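Bromoperoxidase A1 (Streptomyces aureofaciens, PDB 1A8Q) is a cofactor-free haloperoxidase of the alpha/beta-hydrolase fold that can brominate and may chlorinate in 7-chlorotetracycline biosynthesis. Local coordinates at residues Asn31-Ala34 against Trp35-Gln38; Ser152-Trp155 against Lys156-Glu160; Lys171-Gln174 against Gly175-Asp178; Thr188-Gly191 against Gly192-Val196. All blocks are in the same frame, centred on the assembly; numbering follows the deposited sequence.

Interaction 1: Asn31-Ala34 against Trp35-Gln38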
loop_
_atom_site.group_PDB
_atom_site.type_symbol
_atom_site.label_atom_id
_atom_site.label_comp_id
_atom_site.label_asym_id
_atom_site.label_seq_id
_atom_site.Cartn_x
_atom_site.Cartn_y
_atom_site.Cartn_z
ATOM N N ASN A 31 7.411 3.068 4.258
ATOM C CA ASN A 31 8.053 3.716 3.145
ATOM C C ASN A 31 8.549 2.606 2.196
ATOM O O ASN A 31 8.151 1.478 2.471
ATOM C CB ASN A 31 9.174 4.678 3.561
ATOM C CG ASN A 31 10.270 4.017 4.373
ATOM O OD1 ASN A 31 10.930 3.107 3.865
ATOM N ND2 ASN A 31 10.566 4.457 5.610
ATOM N N GLY A 32 9.262 2.932 1.152
ATOM C CA GLY A 32 9.664 1.923 0.176
ATOM C C GLY A 32 10.539 0.827 0.736
ATOM O O GLY A 32 10.596 -0.275 0.143
ATOM N N ASP A 33 11.162 1.016 1.919
ATOM C CA ASP A 33 11.879 -0.117 2.517
ATOM C C ASP A 33 10.977 -1.268 2.893
ATOM O O ASP A 33 11.448 -2.394 3.124
ATOM C CB ASP A 33 12.583 0.307 3.826
ATOM C CG ASP A 33 13.870 1.066 3.561
ATOM O OD1 ASP A 33 14.315 1.041 2.413
ATOM O OD2 ASP A 33 14.399 1.729 4.504
ATOM N N ALA A 34 9.647 -1.114 2.985
ATOM C CA ALA A 34 8.682 -2.150 3.243
ATOM C C ALA A 34 8.587 -3.122 2.057
ATOM O O ALA A 34 7.857 -4.096 2.250
ATOM C CB ALA A 34 7.271 -1.604 3.484
ATOM N N TRP A 35 9.289 -2.865 0.985
ATOM C CA TRP A 35 9.185 -3.741 -0.174
ATOM C C TRP A 35 10.534 -4.357 -0.530
ATOM O O TRP A 35 10.640 -4.952 -1.613
ATOM C CB TRP A 35 8.787 -2.884 -1.382
ATOM C CG TRP A 35 7.358 -2.377 -1.330
ATOM C CD1 TRP A 35 6.973 -1.079 -1.365
ATOM C CD2 TRP A 35 6.177 -3.182 -1.460
ATOM N NE1 TRP A 35 5.579 -1.012 -1.432
ATOM C CE2 TRP A 35 5.078 -2.280 -1.493
ATOM C CE3 TRP A 35 5.917 -4.541 -1.427
ATOM C CZ2 TRP A 35 3.758 -2.752 -1.566
ATOM C CZ3 TRP A 35 4.610 -5.022 -1.544
ATOM C CH2 TRP A 35 3.530 -4.100 -1.565
ATOM N N GLN A 36 11.578 -4.220 0.288
ATOM C CA GLN A 36 12.870 -4.727 -0.217
ATOM C C GLN A 36 12.816 -6.201 -0.574
ATOM O O GLN A 36 13.509 -6.566 -1.527
ATOM C CB GLN A 36 13.955 -4.473 0.844
ATOM C CG GLN A 36 14.221 -2.948 0.828
ATOM C CD GLN A 36 15.677 -2.623 1.120
ATOM O OE1 GLN A 36 16.559 -3.433 0.827
ATOM N NE2 GLN A 36 15.910 -1.439 1.678
ATOM N N ASP A 37 12.100 -7.034 0.175
ATOM C CA ASP A 37 12.052 -8.460 -0.180
ATOM C C ASP A 37 11.476 -8.647 -1.591
ATOM O O ASP A 37 11.993 -9.478 -2.352
ATOM C CB ASP A 37 11.228 -9.196 0.841
ATOM C CG ASP A 37 11.839 -9.266 2.237
ATOM O OD1 ASP A 37 12.795 -10.011 2.496
ATOM O OD2 ASP A 37 11.246 -8.643 3.129
ATOM N N GLN A 38 10.394 -7.951 -1.887
ATOM C CA GLN A 38 9.750 -8.082 -3.193
ATOM C C GLN A 38 10.534 -7.454 -4.299
ATOM O O GLN A 38 10.564 -7.939 -5.443
ATOM C CB GLN A 38 8.319 -7.430 -3.165
ATOM C CG GLN A 38 7.401 -8.256 -2.294
ATOM C CD GLN A 38 7.659 -8.202 -0.812
ATOM O OE1 GLN A 38 7.937 -7.133 -0.266
ATOM N NE2 GLN A 38 7.557 -9.350 -0.157
HETATM O O HOH W 1 9.698 -6.459 2.104
#

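Interaction 2: Ser152-Trp155 against Lys156-Glu160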
loop_
_atom_site.group_PDB
_atom_site.type_symbol
_atom_site.label_atom_id
_atom_site.label_comp_id
_atom_site.label_asym_id
_atom_site.label_seq_id
_atom_site.Cartn_x
_atom_site.Cartn_y
_atom_site.Cartn_z
ATOM N N SER A 152 5.900 7.588 19.025
ATOM C CA SER A 152 6.908 6.493 19.076
ATOM C C SER A 152 6.368 5.250 19.741
ATOM O O SER A 152 6.418 4.129 19.170
ATOM C CB SER A 152 8.153 7.025 19.787
ATOM O OG SER A 152 9.150 5.985 19.813
ATOM N N GLN A 153 5.779 5.376 20.942
ATOM C CA GLN A 153 5.161 4.254 21.619
ATOM C C GLN A 153 3.983 3.738 20.769
ATOM O O GLN A 153 3.770 2.538 20.743
ATOM C CB GLN A 153 4.545 4.665 22.986
ATOM C CG GLN A 153 4.051 3.479 23.801
ATOM C CD GLN A 153 5.122 2.450 24.087
ATOM O OE1 GLN A 153 6.265 2.795 24.424
ATOM N NE2 GLN A 153 4.806 1.156 23.986
ATOM N N PHE A 154 3.274 4.664 20.129
ATOM C CA PHE A 154 2.102 4.228 19.329
ATOM C C PHE A 154 2.509 3.273 18.215
ATOM O O PHE A 154 1.771 2.308 17.909
ATOM C CB PHE A 154 1.377 5.443 18.748
ATOM C CG PHE A 154 0.147 5.036 17.931
ATOM C CD1 PHE A 154 -0.938 4.500 18.568
ATOM C CD2 PHE A 154 0.162 5.287 16.563
ATOM C CE1 PHE A 154 -2.088 4.170 17.802
ATOM C CE2 PHE A 154 -0.982 4.966 15.810
ATOM C CZ PHE A 154 -2.060 4.431 16.469
ATOM N N TRP A 155 3.662 3.502 17.589
ATOM C CA TRP A 155 4.074 2.547 16.512
ATOM C C TRP A 155 4.409 1.211 17.125
ATOM O O TRP A 155 4.158 0.154 16.503
ATOM C CB TRP A 155 5.241 3.153 15.729
ATOM C CG TRP A 155 4.907 4.466 15.101
ATOM C CD1 TRP A 155 5.728 5.562 15.059
ATOM C CD2 TRP A 155 3.744 4.806 14.321
ATOM N NE1 TRP A 155 5.102 6.576 14.399
ATOM C CE2 TRP A 155 3.889 6.135 13.925
ATOM C CE3 TRP A 155 2.594 4.080 13.950
ATOM C CZ2 TRP A 155 2.937 6.802 13.144
ATOM C CZ3 TRP A 155 1.651 4.742 13.154
ATOM C CH2 TRP A 155 1.834 6.083 12.789
ATOM N N LYS A 156 5.081 1.181 18.294
ATOM C CA LYS A 156 5.371 -0.095 18.941
ATOM C C LYS A 156 4.080 -0.847 19.262
ATOM O O LYS A 156 3.994 -2.068 18.997
ATOM C CB LYS A 156 6.148 0.133 20.246
ATOM C CG LYS A 156 7.451 0.888 19.891
ATOM C CD LYS A 156 8.228 1.432 21.057
ATOM C CE LYS A 156 8.206 0.601 22.316
ATOM N NZ LYS A 156 8.957 -0.686 22.122
ATOM N N ASP A 157 3.055 -0.128 19.762
ATOM C CA ASP A 157 1.811 -0.815 20.085
ATOM C C ASP A 157 1.041 -1.250 18.829
ATOM O O ASP A 157 0.438 -2.331 18.840
ATOM C CB ASP A 157 0.911 0.128 20.897
ATOM C CG ASP A 157 1.495 0.480 22.263
ATOM O OD1 ASP A 157 2.351 -0.214 22.795
ATOM O OD2 ASP A 157 1.038 1.489 22.829
ATOM N N THR A 158 1.071 -0.447 17.799
ATOM C CA THR A 158 0.366 -0.741 16.547
ATOM C C THR A 158 0.979 -1.912 15.797
ATOM O O THR A 158 0.219 -2.594 15.077
ATOM C CB THR A 158 0.417 0.524 15.679
ATOM O OG1 THR A 158 -0.294 1.533 16.447
ATOM C CG2 THR A 158 -0.295 0.346 14.342
ATOM N N ALA A 159 2.284 -2.122 15.970
ATOM C CA ALA A 159 2.893 -3.273 15.240
ATOM C C ALA A 159 2.246 -4.585 15.619
ATOM O O ALA A 159 2.196 -5.500 14.762
ATOM C CB ALA A 159 4.387 -3.298 15.542
ATOM N N GLU A 160 1.744 -4.759 16.832
ATOM C CA GLU A 160 1.097 -5.991 17.255
ATOM C C GLU A 160 -0.119 -6.323 16.376
ATOM O O GLU A 160 -0.174 -7.422 15.844
ATOM C CB GLU A 160 0.620 -5.914 18.711
ATOM C CG GLU A 160 1.760 -5.634 19.695
ATOM C CD GLU A 160 2.760 -6.787 19.752
ATOM O OE1 GLU A 160 2.347 -7.966 19.719
ATOM O OE2 GLU A 160 3.980 -6.529 19.841
#

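Interaction 3: Lys171-Gln174 against Gly175-Asp178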
loop_
_atom_site.group_PDB
_atom_site.type_symbol
_atom_site.label_atom_id
_atom_site.label_comp_id
_atom_site.label_asym_id
_atom_site.label_seq_id
_atom_site.Cartn_x
_atom_site.Cartn_y
_atom_site.Cartn_z
ATOM N N LYS A 171 4.763 -16.309 13.272
ATOM C CA LYS A 171 6.145 -16.293 12.817
ATOM C C LYS A 171 6.747 -14.888 12.787
ATOM O O LYS A 171 7.831 -14.657 12.227
ATOM C CB LYS A 171 6.229 -16.860 11.396
ATOM C CG LYS A 171 7.028 -18.134 11.325
ATOM C CD LYS A 171 6.448 -19.309 12.075
ATOM C CE LYS A 171 7.125 -20.597 11.559
ATOM N NZ LYS A 171 8.448 -20.814 12.237
ATOM N N VAL A 172 6.035 -13.965 13.409
ATOM C CA VAL A 172 6.501 -12.572 13.454
ATOM C C VAL A 172 7.698 -12.492 14.407
ATOM O O VAL A 172 7.625 -12.971 15.548
ATOM C CB VAL A 172 5.374 -11.666 13.995
ATOM C CG1 VAL A 172 5.849 -10.212 13.909
ATOM C CG2 VAL A 172 4.097 -11.846 13.184
ATOM N N THR A 173 8.754 -11.790 13.985
ATOM C CA THR A 173 9.908 -11.653 14.859
ATOM C C THR A 173 9.851 -10.333 15.614
ATOM O O THR A 173 9.147 -9.410 15.179
ATOM C CB THR A 173 11.203 -11.635 14.017
ATOM O OG1 THR A 173 11.185 -10.516 13.140
ATOM C CG2 THR A 173 11.250 -12.860 13.084
ATOM N N GLN A 174 10.720 -10.233 16.617
ATOM C CA GLN A 174 10.794 -8.925 17.304
ATOM C C GLN A 174 11.365 -7.936 16.294
ATOM O O GLN A 174 11.028 -6.766 16.231
ATOM C CB GLN A 174 11.694 -8.996 18.536
ATOM C CG GLN A 174 11.888 -7.642 19.229
ATOM C CD GLN A 174 10.589 -7.089 19.757
ATOM O OE1 GLN A 174 9.793 -7.859 20.309
ATOM N NE2 GLN A 174 10.302 -5.808 19.555
ATOM N N GLY A 175 12.298 -8.444 15.458
ATOM C CA GLY A 175 12.851 -7.618 14.386
ATOM C C GLY A 175 11.791 -6.993 13.504
ATOM O O GLY A 175 11.958 -5.883 13.003
ATOM N N ASN A 176 10.720 -7.718 13.133
ATOM C CA ASN A 176 9.679 -7.160 12.276
ATOM C C ASN A 176 9.075 -5.914 12.986
ATOM O O ASN A 176 8.822 -4.927 12.289
ATOM C CB ASN A 176 8.522 -8.185 12.111
ATOM C CG ASN A 176 8.722 -9.226 11.024
ATOM O OD1 ASN A 176 8.495 -10.410 11.260
ATOM N ND2 ASN A 176 9.118 -8.850 9.809
ATOM N N LYS A 177 8.824 -6.080 14.249
ATOM C CA LYS A 177 8.199 -4.980 15.017
ATOM C C LYS A 177 9.149 -3.793 15.128
ATOM O O LYS A 177 8.729 -2.626 15.016
ATOM C CB LYS A 177 7.773 -5.456 16.396
ATOM C CG LYS A 177 6.816 -6.636 16.450
ATOM C CD LYS A 177 6.654 -7.161 17.895
ATOM C CE LYS A 177 5.867 -8.478 17.825
ATOM N NZ LYS A 177 5.448 -8.932 19.195
ATOM N N ASP A 178 10.436 -4.096 15.362
ATOM C CA ASP A 178 11.409 -3.020 15.445
ATOM C C ASP A 178 11.575 -2.310 14.113
ATOM O O ASP A 178 11.748 -1.099 14.037
ATOM C CB ASP A 178 12.779 -3.533 15.925
ATOM C CG ASP A 178 12.753 -3.977 17.379
ATOM O OD1 ASP A 178 11.859 -3.680 18.180
ATOM O OD2 ASP A 178 13.632 -4.792 17.732
#

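Interaction 4: Thr188-Gly191 against Gly192-Val196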
loop_
_atom_site.group_PDB
_atom_site.type_symbol
_atom_site.label_atom_id
_atom_site.label_comp_id
_atom_site.label_asym_id
_atom_site.label_seq_id
_atom_site.Cartn_x
_atom_site.Cartn_y
_atom_site.Cartn_z
ATOM N N THR A 188 6.302 12.179 8.764
ATOM C CA THR A 188 5.955 13.411 9.510
ATOM C C THR A 188 4.774 13.129 10.403
ATOM O O THR A 188 3.877 12.302 10.146
ATOM C CB THR A 188 5.584 14.569 8.581
ATOM O OG1 THR A 188 4.421 14.152 7.836
ATOM C CG2 THR A 188 6.723 14.890 7.630
ATOM N N ILE A 189 4.616 13.934 11.487
ATOM C CA ILE A 189 3.454 13.702 12.361
ATOM C C ILE A 189 2.159 14.101 11.649
ATOM O O ILE A 189 1.172 13.382 11.820
ATOM C CB ILE A 189 3.593 14.498 13.691
ATOM C CG1 ILE A 189 2.541 13.986 14.685
ATOM C CG2 ILE A 189 3.550 15.992 13.381
ATOM C CD1 ILE A 189 2.748 14.532 16.114
ATOM N N GLU A 190 2.212 15.062 10.735
ATOM C CA GLU A 190 1.009 15.512 10.020
ATOM C C GLU A 190 0.629 14.436 9.004
ATOM O O GLU A 190 -0.563 14.174 8.838
ATOM C CB GLU A 190 1.297 16.839 9.336
ATOM C CG GLU A 190 0.090 17.449 8.601
ATOM C CD GLU A 190 -1.090 17.787 9.454
ATOM O OE1 GLU A 190 -1.132 17.561 10.688
ATOM O OE2 GLU A 190 -2.110 18.224 8.842
ATOM N N GLY A 191 1.624 13.808 8.388
ATOM C CA GLY A 191 1.264 12.706 7.452
ATOM C C GLY A 191 0.675 11.541 8.238
ATOM O O GLY A 191 -0.247 10.830 7.760
ATOM N N GLY A 192 1.168 11.300 9.444
ATOM C CA GLY A 192 0.658 10.272 10.335
ATOM C C GLY A 192 -0.853 10.424 10.535
ATOM O O GLY A 192 -1.651 9.513 10.257
ATOM N N VAL A 193 -1.264 11.618 10.950
ATOM C CA VAL A 193 -2.710 11.841 11.186
ATOM C C VAL A 193 -3.525 12.113 9.948
ATOM O O VAL A 193 -4.619 11.520 9.795
ATOM C CB VAL A 193 -2.887 13.050 12.158
ATOM C CG1 VAL A 193 -2.165 12.767 13.476
ATOM C CG2 VAL A 193 -2.422 14.345 11.558
ATOM N N ARG A 194 -3.082 12.861 8.939
ATOM C CA ARG A 194 -3.905 13.189 7.793
ATOM C C ARG A 194 -4.129 11.955 6.911
ATOM O O ARG A 194 -5.184 11.872 6.257
ATOM C CB ARG A 194 -3.264 14.239 6.877
ATOM C CG ARG A 194 -3.186 15.637 7.478
ATOM C CD ARG A 194 -4.517 16.374 7.194
ATOM N NE ARG A 194 -5.541 15.824 8.078
ATOM C CZ ARG A 194 -5.660 16.172 9.358
ATOM N NH1 ARG A 194 -4.802 17.064 9.845
ATOM N NH2 ARG A 194 -6.609 15.663 10.152
ATOM N N CYS A 195 -3.123 11.054 6.897
ATOM C CA CYS A 195 -3.388 9.843 6.085
ATOM C C CYS A 195 -4.532 9.041 6.679
ATOM O O CYS A 195 -5.238 8.368 5.875
ATOM C CB CYS A 195 -2.136 8.941 6.090
ATOM S SG CYS A 195 -0.910 9.575 4.896
ATOM N N VAL A 196 -4.754 9.014 7.981
ATOM C CA VAL A 196 -5.875 8.290 8.563
ATOM C C VAL A 196 -7.202 8.822 8.015
ATOM O O VAL A 196 -8.078 8.041 7.609
ATOM C CB VAL A 196 -5.889 8.390 10.096
ATOM C CG1 VAL A 196 -7.056 7.590 10.674
ATOM C CG2 VAL A 196 -4.559 7.809 10.608
#

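Interaction 1: Asn31-Ala34 against Trp35-Gln38
The amide of Gln-36 meets the carboxylate of Asp-33 from above its plane, not within it. NE2 of Gln-36 lies 3.0 Å from OD1 of Asp-33, and the two flat groups are turned 59° apart. OD1 is nevertheless within the amide plane of Gln-36. The pair spans the junction of a 3-10 turn (32-34) and helix 36-44 of the alpha/beta-hydrolase fold. The two side chains run side by side and point the same way. The same OD1 also forms a salt bridge with Lys-14 of strand 10-16, so two donors grip it.

An Asx turn starts the segment: the backbone N of Asp-33 donates to OD1 of Asn-31 at 2.9 Å, in the carbonyl plane. Next, Trp-35 N donates to Gly-32 O at 3.0 Å. Trp-35 occupies the N-cap position. With CG anti to the carbonyl carbon (chi1 -71°), the indole is turned so that Gly-32 O lies at its edge, near its plane. The buried indole meets the ring of Phe-24 and touches Val-91 and His-93 of strand 88-93. It comes within about 8 Å of the side chain of the catalytic Ser-94. A water oxygen accepts from Asp-37 N at 3.1 Å.

Interaction 2: Ser152-Trp155 against Lys156-Glu160
Phe-154 and Thr-158 meet one helical turn apart, with hydrogen bonding and ring contact at one place. Thr-158 OG1 donates to Phe-154 O at 2.6 Å, and Thr-158 N donates to the same oxygen at 2.8 Å. The two donors arrive from opposite faces of the carbonyl plane. The hydroxyl lies beside its own backbone N (chi1 -62°), which turns it back toward that carbonyl.

A second polar pair lies on the exposed side. Gln-153 NE2 donates to Asp-157 OD1 at 3.1 Å. The bond leaves in the amide plane but reaches the carboxylate from 41° above its plane. Backbone N of Asp-157 also donates to Gln-153 O.

Van der Waals contacts come next. Thr-158 OG1 sits 3.3 Å above the Phe-154 ring plane, over its centre. Phe-154 CD2 in turn lies over one face of the Trp-155 indole, toward the rim. On the surface, Lys-156 CE packs against Gln-153 OE1 at 3.6 Å.

The buried Trp-155 also meets Trp-28 edge-to-face and touches Trp-181 and Ala-184 of helix 174-184. The Gln-153/Asp-157 and Phe-154/Thr-158 pairs are i to i+4 contacts of an alpha-helix, here helix 137-162 of the cap over the alpha/beta-hydrolase core.

Interaction 3: Lys171-Gln174 against Gly175-Asp178
This is a surface helix-capping contact, at the start of helix 174-184 in the helical cap of the alpha/beta-hydrolase fold. The motif is a capping box between Thr-173 and Asn-176. Thr-173 is the N-cap residue. Its OG1 accepts from the backbone N of Asn-176 at 2.8 Å. In return, Asn-176 OD1 accepts from the backbone N of Thr-173 at 3.1 Å, in a nearly straight bond with an N-H...O angle of 173°. The hydroxyl lies between the backbone N and the carbonyl carbon of Thr-173 (chi1 62°), and this turns it toward the first turn of the helix. The two side chains cross at about a right angle. A further bond from Thr-173 OG1 to Asn-176 OD1 is weak.

The amide's other end is held elsewhere: ND2 of Asn-176 donates to Met-256 O. Val-172 CG1 lies against the box, 3.7 Å from Asn-176 OD1. Val-172 and Asn-176 both touch Phe-163, in the loop that follows helix 137-162.

On the exposed side, Gln-174 folds back over the first turn. The backbone N of Asp-178 donates to Gln-174 O at 2.9 Å. The side chains repeat the link: Gln-174 NE2 donates to Asp-178 OD1 at 3.0 Å, in its own amide plane but from 42° above the carboxylate.

Interaction 4: Thr188-Gly191 against Gly192-Val196
Gly-191 and Cys-195 form the tightly packed face of this helix start, while Glu-190 and Arg-194 meet on its partly exposed side. On the buried face, Cys-195 N donates to Gly-191 O at 3.0 Å. Cys-195 SG lies 3.2 Å from that same oxygen. Gly-192 N donates to Thr-188 O. Thr-188 is the N-cap: its OG1 accepts from Gly-191 N at 2.9 Å and is also hydrogen-bonded to the OH of Tyr-67.

On the looser side, a salt bridge joins Glu-190 OE2 to Arg-194 NH1 at 3.1 Å. NH1 comes from the syn side, 33° out of the carboxylate plane, and OE2 meets the guanidinium at its edge. The planes are 64° apart. Bends at chi2 and chi3 bring NH1 back to Glu-190. NH2 holds a second acid, Asp-197. Val-193, itself buried, lies between the two parts. Its CG2 sits against one guanidinium face, toward the rim, and touches Glu-190 OE1 at 3.6 Å.

The contact opens helix 189-201. Ile-189 and Val-193 pack on Val-147 of helix 137-162, Cys-195 and Val-196 rest on Trp-28, and Thr-188 shares backbone hydrogen bonding with Gly-56, in the loop after strand 48-52.

In the fold
The four contacts follow one another along the chain, and none nests or crosses. All are local, so none closes a long loop. Interaction 1 comes first, where the loop after strand 21-25 enters helix 36-44, beside the central sheet. The other three lie on successive helices of the cap. Interaction 2 is within helix 137-162, while interactions 3 and 4 start helices 174-184 and 189-201. Interactions 2 and 3 touch directly: Glu-160 OE2 and Lys-177 NZ form a salt bridge at 2.9 Å, and Ala-159 packs on Lys-177. Interactions 2 and 4 come within about 5 Å at their nearest atoms, and both reach Val-147 and Trp-28. Asn-31 and Asp-33 of interaction 1 touch Met-183, linking the core to helix 174-184.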